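PDB 5XLL: Serine/threonine-protein kinase PknI from Mycobacterium tuberculosis, which acts as a serine/threonine protein kinase that slows mycobacterial growth in the infected host and is represented here by its extracellular sensor domain. Local coordinates for residues Val86-Val91 with Thr102-Ala107; Ser98-Thr103 with Val122-Asn127. All coordinates share one frame; numbering follows the deposited sequence.

Contact 1 (Val86-Val91 with Thr102-Ala107); sequences VQFPCV and TTQLLA
Val-86 lies with its isopropyl group across the amide end of Gln-104, the two side chains meeting at about a right angle. Its CG2 is 3.8 Å from Gln-104 CD, while its CB sits 3.8 Å from Gln-104 NE2, so both the amide carbon and the nitrogen rest against the branched hydrocarbon. Gln-104 reaches this place because its chain is fully extended beyond CG (chi2 179°), carrying the amide back along the sheet toward Phe-88. There NE2 comes over one face of the Phe-88 ring, 4.5 Å from CE2, a loose approach to a ring that is itself poorly ordered. Nearer the backbone, Phe-88 CB packs against the methyl CG2 of Thr-102 at 3.8 Å.

Beneath these side chains the strands are joined at one antiparallel hydrogen-bonded pair, Val-86 with Thr-102. Val-86 N donates to Thr-102 O at 2.7 Å, and Thr-102 N returns a bond of the same length to Val-86 O. With chi1 at 69°, the hydroxyl OG1 of Thr-102 also faces Val-86 O; at 2.5 Å this bond is very short and doubtful, but if it is real, Val-86 O takes two donors from one residue, the main-chain one being secure.

The directions of the short axes differ by 116°; the segments meet at their first residues, Val-86 and Thr-102, and from there run away from each other. Contact 1 belongs to the hairpin of strands 78-91 and 97-110, where pairing continues through Phe-88 with Gln-100 and Gln-104 with Glu-84. In the antiparallel sheet of this chain, which has no helix, strand 70-75 borders this hairpin on one side and strand 116-124 on the other, with Thr-102 and Gln-104 also touching Val-122. Farther along, Cys-90 is tied by a disulfide to Cys-129.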
ATOM      1  N   VAL B  86      10.205  -1.055  12.234  1.00 66.92           N
ATOM      2  CA  VAL B  86      10.775   0.028  13.019  1.00 68.64           C
ATOM      3  C   VAL B  86       9.962   0.231  14.295  1.00 73.68           C
ATOM      4  O   VAL B  86       8.723   0.312  14.258  1.00 68.90           O
ATOM      5  CB  VAL B  86      10.769   1.347  12.219  1.00 66.41           C
ATOM      6  CG1 VAL B  86      11.492   2.432  12.981  1.00 66.40           C
ATOM      7  CG2 VAL B  86      11.389   1.141  10.849  1.00 65.54           C
ATOM      8  N   GLN B  87      10.656   0.291  15.425  1.00 78.29           N
ATOM      9  CA  GLN B  87      10.024   0.699  16.670  1.00 78.63           C
ATOM     10  C   GLN B  87       9.933   2.214  16.659  1.00 82.74           C
ATOM     11  O   GLN B  87      10.834   2.897  16.154  1.00 81.08           O
ATOM     12  CB  GLN B  87      10.824   0.219  17.884  1.00 84.91           C
ATOM     13  CG  GLN B  87      10.564  -1.238  18.249  1.00 84.14           C
ATOM     14  CD  GLN B  87       9.154  -1.460  18.774  1.00 82.93           C
ATOM     15  OE1 GLN B  87       8.641  -0.659  19.563  1.00 82.72           O
ATOM     16  NE2 GLN B  87       8.522  -2.553  18.344  1.00 77.56           N
ATOM     17  N   PHE B  88       8.834   2.731  17.205  1.00104.63           N
ATOM     18  CA  PHE B  88       8.559   4.163  17.194  1.00101.92           C
ATOM     19  C   PHE B  88       8.077   4.560  18.569  1.00101.55           C
ATOM     20  O   PHE B  88       7.095   3.997  19.076  1.00 99.45           O
ATOM     21  CB  PHE B  88       7.454   4.482  16.185  1.00 98.43           C
ATOM     22  CG  PHE B  88       7.745   5.666  15.311  1.00105.47           C
ATOM     23  CD1 PHE B  88       8.948   6.357  15.424  1.00111.78           C
ATOM     24  CD2 PHE B  88       6.811   6.091  14.365  1.00106.52           C
ATOM     25  CE1 PHE B  88       9.220   7.451  14.605  1.00118.36           C
ATOM     26  CE2 PHE B  88       7.070   7.180  13.538  1.00111.63           C
ATOM     27  CZ  PHE B  88       8.279   7.865  13.660  1.00117.15           C
ATOM     28  N   PRO B  89       8.752   5.528  19.187  1.00 85.14           N
ATOM     29  CA  PRO B  89       8.197   6.010  20.452  1.00 86.55           C
ATOM     30  C   PRO B  89       6.872   6.730  20.184  1.00 78.51           C
ATOM     31  O   PRO B  89       6.583   7.103  19.028  1.00 71.24           O
ATOM     32  CB  PRO B  89       9.272   6.980  20.961  1.00 86.94           C
ATOM     33  CG  PRO B  89       9.950   7.474  19.716  1.00 88.26           C
ATOM     34  CD  PRO B  89       9.942   6.293  18.766  1.00 91.98           C
ATOM     35  N   CYS B  90       6.080   6.890  21.245  1.00 66.68           N
ATOM     36  CA  CYS B  90       4.741   7.466  21.154  1.00 66.00           C
ATOM     37  C   CYS B  90       4.167   7.709  22.542  1.00 67.76           C
ATOM     38  O   CYS B  90       4.687   7.200  23.546  1.00 69.30           O
ATOM     39  CB  CYS B  90       3.813   6.520  20.385  1.00 60.18           C
ATOM     40  SG  CYS B  90       3.785   4.818  21.028  1.00 58.77           S
ATOM     41  N   VAL B  91       3.089   8.483  22.593  1.00 60.67           N
ATOM     42  CA  VAL B  91       2.359   8.703  23.832  1.00 61.41           C
ATOM     43  C   VAL B  91       0.941   8.163  23.675  1.00 58.20           C
ATOM     44  O   VAL B  91       0.260   8.476  22.693  1.00 57.97           O
ATOM     45  CB  VAL B  91       2.358  10.206  24.220  1.00 65.80           C
ATOM     46  CG1 VAL B  91       1.327  10.502  25.300  1.00 57.03           C
ATOM     47  CG2 VAL B  91       3.759  10.631  24.688  1.00 69.00           C
ATOM     48  N   THR B 102       6.138  -0.512  14.204  1.00 52.04           N
ATOM     49  CA  THR B 102       5.735   0.004  12.898  1.00 48.76           C
ATOM     50  C   THR B 102       6.436  -0.690  11.736  1.00 46.08           C
ATOM     51  O   THR B 102       7.579  -1.123  11.852  1.00 52.94           O
ATOM     52  CB  THR B 102       6.007   1.524  12.767  1.00 47.82           C
ATOM     53  OG1 THR B 102       7.423   1.764  12.715  1.00 53.00           O
ATOM     54  CG2 THR B 102       5.412   2.267  13.934  1.00 48.14           C
ATOM     55  N   THR B 103       5.746  -0.786  10.609  1.00 55.29           N
ATOM     56  CA  THR B 103       6.377  -1.212   9.372  1.00 55.70           C
ATOM     57  C   THR B 103       6.454   0.017   8.451  1.00 58.30           C
ATOM     58  O   THR B 103       5.462   0.754   8.326  1.00 49.42           O
ATOM     59  CB  THR B 103       5.576  -2.354   8.735  1.00 54.92           C
ATOM     60  OG1 THR B 103       6.069  -3.607   9.235  1.00 67.26           O
ATOM     61  CG2 THR B 103       5.690  -2.338   7.233  1.00 59.12           C
ATOM     62  N   GLN B 104       7.627   0.268   7.855  1.00 60.19           N
ATOM     63  CA  GLN B 104       7.797   1.389   6.915  1.00 55.52           C
ATOM     64  C   GLN B 104       8.392   0.981   5.587  1.00 53.89           C
ATOM     65  O   GLN B 104       9.345   0.211   5.545  1.00 57.62           O
ATOM     66  CB  GLN B 104       8.706   2.461   7.501  1.00 55.49           C
ATOM     67  CG  GLN B 104       8.333   2.890   8.891  1.00 59.72           C
ATOM     68  CD  GLN B 104       9.288   3.933   9.423  1.00 65.24           C
ATOM     69  OE1 GLN B 104      10.234   4.334   8.728  1.00 67.19           O
ATOM     70  NE2 GLN B 104       9.048   4.386  10.660  1.00 64.40           N
ATOM     71  N   LEU B 105       7.852   1.531   4.505  1.00 49.18           N
ATOM     72  CA  LEU B 105       8.453   1.382   3.184  1.00 47.04           C
ATOM     73  C   LEU B 105       8.266   2.652   2.364  1.00 48.95           C
ATOM     74  O   LEU B 105       7.546   3.573   2.783  1.00 44.98           O
ATOM     75  CB  LEU B 105       7.859   0.197   2.434  1.00 54.15           C
ATOM     76  CG  LEU B 105       6.335   0.110   2.270  1.00 54.13           C
ATOM     77  CD1 LEU B 105       5.766   1.149   1.306  1.00 51.69           C
ATOM     78  CD2 LEU B 105       5.942  -1.311   1.821  1.00 57.30           C
ATOM     79  N   LEU B 106       8.875   2.662   1.177  1.00 40.80           N
ATOM     80  CA  LEU B 106       8.729   3.757   0.220  1.00 37.59           C
ATOM     81  C   LEU B 106       8.244   3.196  -1.099  1.00 38.19           C
ATOM     82  O   LEU B 106       8.813   2.223  -1.619  1.00 35.99           O
ATOM     83  CB  LEU B 106      10.075   4.451  -0.018  1.00 32.74           C
ATOM     84  CG  LEU B 106      10.103   5.568  -1.072  1.00 34.35           C
ATOM     85  CD1 LEU B 106       9.163   6.699  -0.672  1.00 29.19           C
ATOM     86  CD2 LEU B 106      11.523   6.101  -1.231  1.00 29.78           C
ATOM     87  N   ALA B 107       7.209   3.809  -1.659  1.00 38.17           N
ATOM     88  CA  ALA B 107       6.759   3.417  -2.989  1.00 41.21           C
ATOM     89  C   ALA B 107       6.969   4.600  -3.935  1.00 39.79           C
ATOM     90  O   ALA B 107       6.674   5.740  -3.582  1.00 37.51           O
ATOM     91  CB  ALA B 107       5.293   2.989  -2.955  1.00 47.30           C
TER

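Contact 2 (Ser98-Thr103 with Val122-Asn127); sequences STQATT and VTVHSN
Ala-101 and Thr-103 are bound to residues 122-127 by four hydrogen bonds, three of them between backbone atoms, in the beta hairpin of strands 97-110 and 116-124. Thr-103 and Thr-123 form an antiparallel hydrogen-bonded pair, with Thr-103 N to Thr-123 O at 2.7 Å and Thr-123 N to Thr-103 O at 2.8 Å. Where strand 116-124 gives way to His-125 and Ser-126, His-125 N still donates to Ala-101 O at 2.7 Å. The fourth bond comes from a side chain: Ala-101 N points almost straight (170°) at Ser-126 OG, 2.8 Å away. With chi1 at 57°, the serine turns its hydroxyl toward strand 97-110, and the same oxygen is bonded to Glu-128.

CA-H...O contacts alternate with these bonds. At the non-hydrogen-bonded pair of Thr-102 and Val-124, Thr-102 CA lies 3.0 Å from Thr-123 O, and Val-124 CA approaches Ala-101 O.

Packing follows the two faces of the sheet. On that of Thr-102 and Val-124, Val-124 CG1 presses on the amide end of Gln-100, 3.3 Å from OE1, while NE2 of that amide is bonded to Gln-131. On the face of Thr-103 and Thr-123, the imidazole of His-125 lies beside the strand, with Thr-103 N in plane at its edge and Thr-103 CB 3.2 Å from NE2. Thr-123 CG2 rests above one face of this ring, toward the rim.

Serine oxygen thus stands in for a main-chain carbonyl, so ladder-like bonding carries on past the last regular strand residue, and the nearby Glu-128 carboxylate probably strengthens that oxygen as an acceptor.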
ATOM      1  N   SER B  98       5.637   5.549  25.537  1.00 83.93           N
ATOM      2  CA  SER B  98       5.815   4.148  25.195  1.00 83.66           C
ATOM      3  C   SER B  98       6.427   4.107  23.815  1.00 80.49           C
ATOM      4  O   SER B  98       7.073   5.070  23.368  1.00 76.08           O
ATOM      5  CB  SER B  98       4.476   3.384  25.197  1.00 85.61           C
ATOM      6  OG  SER B  98       4.663   1.985  24.967  1.00 84.89           O
ATOM      7  N   THR B  99       6.202   2.989  23.143  1.00 65.21           N
ATOM      8  CA  THR B  99       6.783   2.766  21.846  1.00 68.48           C
ATOM      9  C   THR B  99       5.900   1.740  21.145  1.00 64.77           C
ATOM     10  O   THR B  99       5.341   0.846  21.795  1.00 63.53           O
ATOM     11  CB  THR B  99       8.261   2.306  21.984  1.00 69.43           C
ATOM     12  OG1 THR B  99       8.828   2.060  20.688  1.00 70.71           O
ATOM     13  CG2 THR B  99       8.360   1.051  22.860  1.00 68.81           C
ATOM     14  N   GLN B 100       5.739   1.897  19.835  1.00 62.71           N
ATOM     15  CA  GLN B 100       4.862   1.019  19.074  1.00 55.28           C
ATOM     16  C   GLN B 100       5.595   0.436  17.881  1.00 57.73           C
ATOM     17  O   GLN B 100       6.479   1.073  17.311  1.00 60.32           O
ATOM     18  CB  GLN B 100       3.597   1.762  18.617  1.00 49.11           C
ATOM     19  CG  GLN B 100       3.864   3.003  17.744  1.00 52.28           C
ATOM     20  CD  GLN B 100       2.633   3.893  17.589  1.00 49.30           C
ATOM     21  OE1 GLN B 100       1.546   3.547  18.052  1.00 46.20           O
ATOM     22  NE2 GLN B 100       2.807   5.047  16.951  1.00 40.68           N
ATOM     23  N   ALA B 101       5.222  -0.787  17.512  1.00 65.27           N
ATOM     24  CA  ALA B 101       5.847  -1.485  16.398  1.00 66.73           C
ATOM     25  C   ALA B 101       5.260  -0.971  15.096  1.00 57.45           C
ATOM     26  O   ALA B 101       4.036  -1.004  14.911  1.00 49.10           O
ATOM     27  CB  ALA B 101       5.623  -2.993  16.513  1.00 63.02           C
ATOM     28  N   THR B 102       6.138  -0.512  14.204  1.00 52.04           N
ATOM     29  CA  THR B 102       5.735   0.004  12.898  1.00 48.76           C
ATOM     30  C   THR B 102       6.436  -0.690  11.736  1.00 46.08           C
ATOM     31  O   THR B 102       7.579  -1.123  11.852  1.00 52.94           O
ATOM     32  CB  THR B 102       6.007   1.524  12.767  1.00 47.82           C
ATOM     33  OG1 THR B 102       7.423   1.764  12.715  1.00 53.00           O
ATOM     34  CG2 THR B 102       5.412   2.267  13.934  1.00 48.14           C
ATOM     35  N   THR B 103       5.746  -0.786  10.609  1.00 55.29           N
ATOM     36  CA  THR B 103       6.377  -1.212   9.372  1.00 55.70           C
ATOM     37  C   THR B 103       6.454   0.017   8.451  1.00 58.30           C
ATOM     38  O   THR B 103       5.462   0.754   8.326  1.00 49.42           O
ATOM     39  CB  THR B 103       5.576  -2.354   8.735  1.00 54.92           C
ATOM     40  OG1 THR B 103       6.069  -3.607   9.235  1.00 67.26           O
ATOM     41  CG2 THR B 103       5.690  -2.338   7.233  1.00 59.12           C
ATOM     42  N   VAL B 122       3.720   4.187   6.601  1.00 36.02           N
ATOM     43  CA  VAL B 122       4.014   3.716   7.942  1.00 34.61           C
ATOM     44  C   VAL B 122       2.758   3.006   8.491  1.00 46.86           C
ATOM     45  O   VAL B 122       1.658   3.595   8.539  1.00 42.23           O
ATOM     46  CB  VAL B 122       4.504   4.886   8.849  1.00 42.23           C
ATOM     47  CG1 VAL B 122       4.885   4.416  10.252  1.00 40.69           C
ATOM     48  CG2 VAL B 122       5.702   5.618   8.203  1.00 36.10           C
ATOM     49  N   THR B 123       2.912   1.730   8.860  1.00 44.72           N
ATOM     50  CA  THR B 123       1.816   0.956   9.459  1.00 43.57           C
ATOM     51  C   THR B 123       2.128   0.576  10.898  1.00 46.91           C
ATOM     52  O   THR B 123       3.217   0.097  11.196  1.00 50.06           O
ATOM     53  CB  THR B 123       1.559  -0.331   8.708  1.00 45.55           C
ATOM     54  OG1 THR B 123       1.348  -0.046   7.323  1.00 39.54           O
ATOM     55  CG2 THR B 123       0.308  -1.021   9.266  1.00 50.36           C
ATOM     56  N   VAL B 124       1.165   0.786  11.785  1.00 40.74           N
ATOM     57  CA  VAL B 124       1.327   0.479  13.200  1.00 47.17           C
ATOM     58  C   VAL B 124       0.715  -0.886  13.523  1.00 49.53           C
ATOM     59  O   VAL B 124      -0.457  -1.132  13.225  1.00 50.84           O
ATOM     60  CB  VAL B 124       0.641   1.526  14.055  1.00 42.17           C
ATOM     61  CG1 VAL B 124       1.131   1.428  15.502  1.00 45.15           C
ATOM     62  CG2 VAL B 124       0.920   2.896  13.480  1.00 45.68           C
ATOM     63  N   HIS B 125       1.506  -1.752  14.150  1.00 54.99           N
ATOM     64  CA  HIS B 125       1.147  -3.163  14.284  1.00 61.25           C
ATOM     65  C   HIS B 125       0.798  -3.534  15.711  1.00 61.88           C
ATOM     66  O   HIS B 125       0.231  -4.602  15.959  1.00 67.09           O
ATOM     67  CB  HIS B 125       2.295  -4.044  13.797  1.00 56.30           C
ATOM     68  CG  HIS B 125       2.493  -3.997  12.315  1.00 57.22           C
ATOM     69  ND1 HIS B 125       1.753  -4.764  11.446  1.00 61.42           N
ATOM     70  CD2 HIS B 125       3.332  -3.257  11.549  1.00 56.53           C
ATOM     71  CE1 HIS B 125       2.134  -4.511  10.203  1.00 62.61           C
ATOM     72  NE2 HIS B 125       3.087  -3.600  10.243  1.00 60.25           N
ATOM     73  N   SER B 126       1.161  -2.661  16.643  1.00 48.84           N
ATOM     74  CA  SER B 126       0.840  -2.884  18.039  1.00 56.32           C
ATOM     75  C   SER B 126       0.021  -1.716  18.633  1.00 60.01           C
ATOM     76  O   SER B 126      -0.244  -0.708  17.957  1.00 54.04           O
ATOM     77  CB  SER B 126       2.122  -3.136  18.825  1.00 51.25           C
ATOM     78  OG  SER B 126       3.023  -2.056  18.664  1.00 56.12           O
ATOM     79  N   ASN B 127      -0.361  -1.842  19.901  1.00 62.87           N
ATOM     80  CA  ASN B 127      -1.391  -0.963  20.441  1.00 64.67           C
ATOM     81  C   ASN B 127      -1.023  -0.247  21.735  1.00 64.72           C
ATOM     82  O   ASN B 127      -1.903   0.210  22.466  1.00 66.67           O
ATOM     83  CB  ASN B 127      -2.690  -1.745  20.624  1.00 62.74           C
ATOM     84  CG  ASN B 127      -3.900  -0.854  20.584  1.00 68.94           C
ATOM     85  OD1 ASN B 127      -3.977   0.055  19.752  1.00 67.37           O
ATOM     86  ND2 ASN B 127      -4.849  -1.085  21.495  1.00 68.88           N
TER

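How the contacts relate
Strand 97-110 serves both contacts, pairing with strand 78-91 in contact 1 and with strand 116-124 in contact 2; the centres of the two contacts lie about 6 Å apart. Thr-102 takes part in both, hydrogen-bonded to one neighbour and forming a non-hydrogen-bonded pair with the other, while Thr-103 acts in contact 2. Contact 1 is a surface contact, with a single bridged pair and a loose polar-apolar overlap; contact 2 is partly buried, with more backbone bonding and tighter side-chain packing. They also touch directly: Phe-88 O lies 2.6 Å from Gln-100 N, a probable hydrogen bond. Two successive hairpins of one antiparallel sheet are thereby joined through their middle strand.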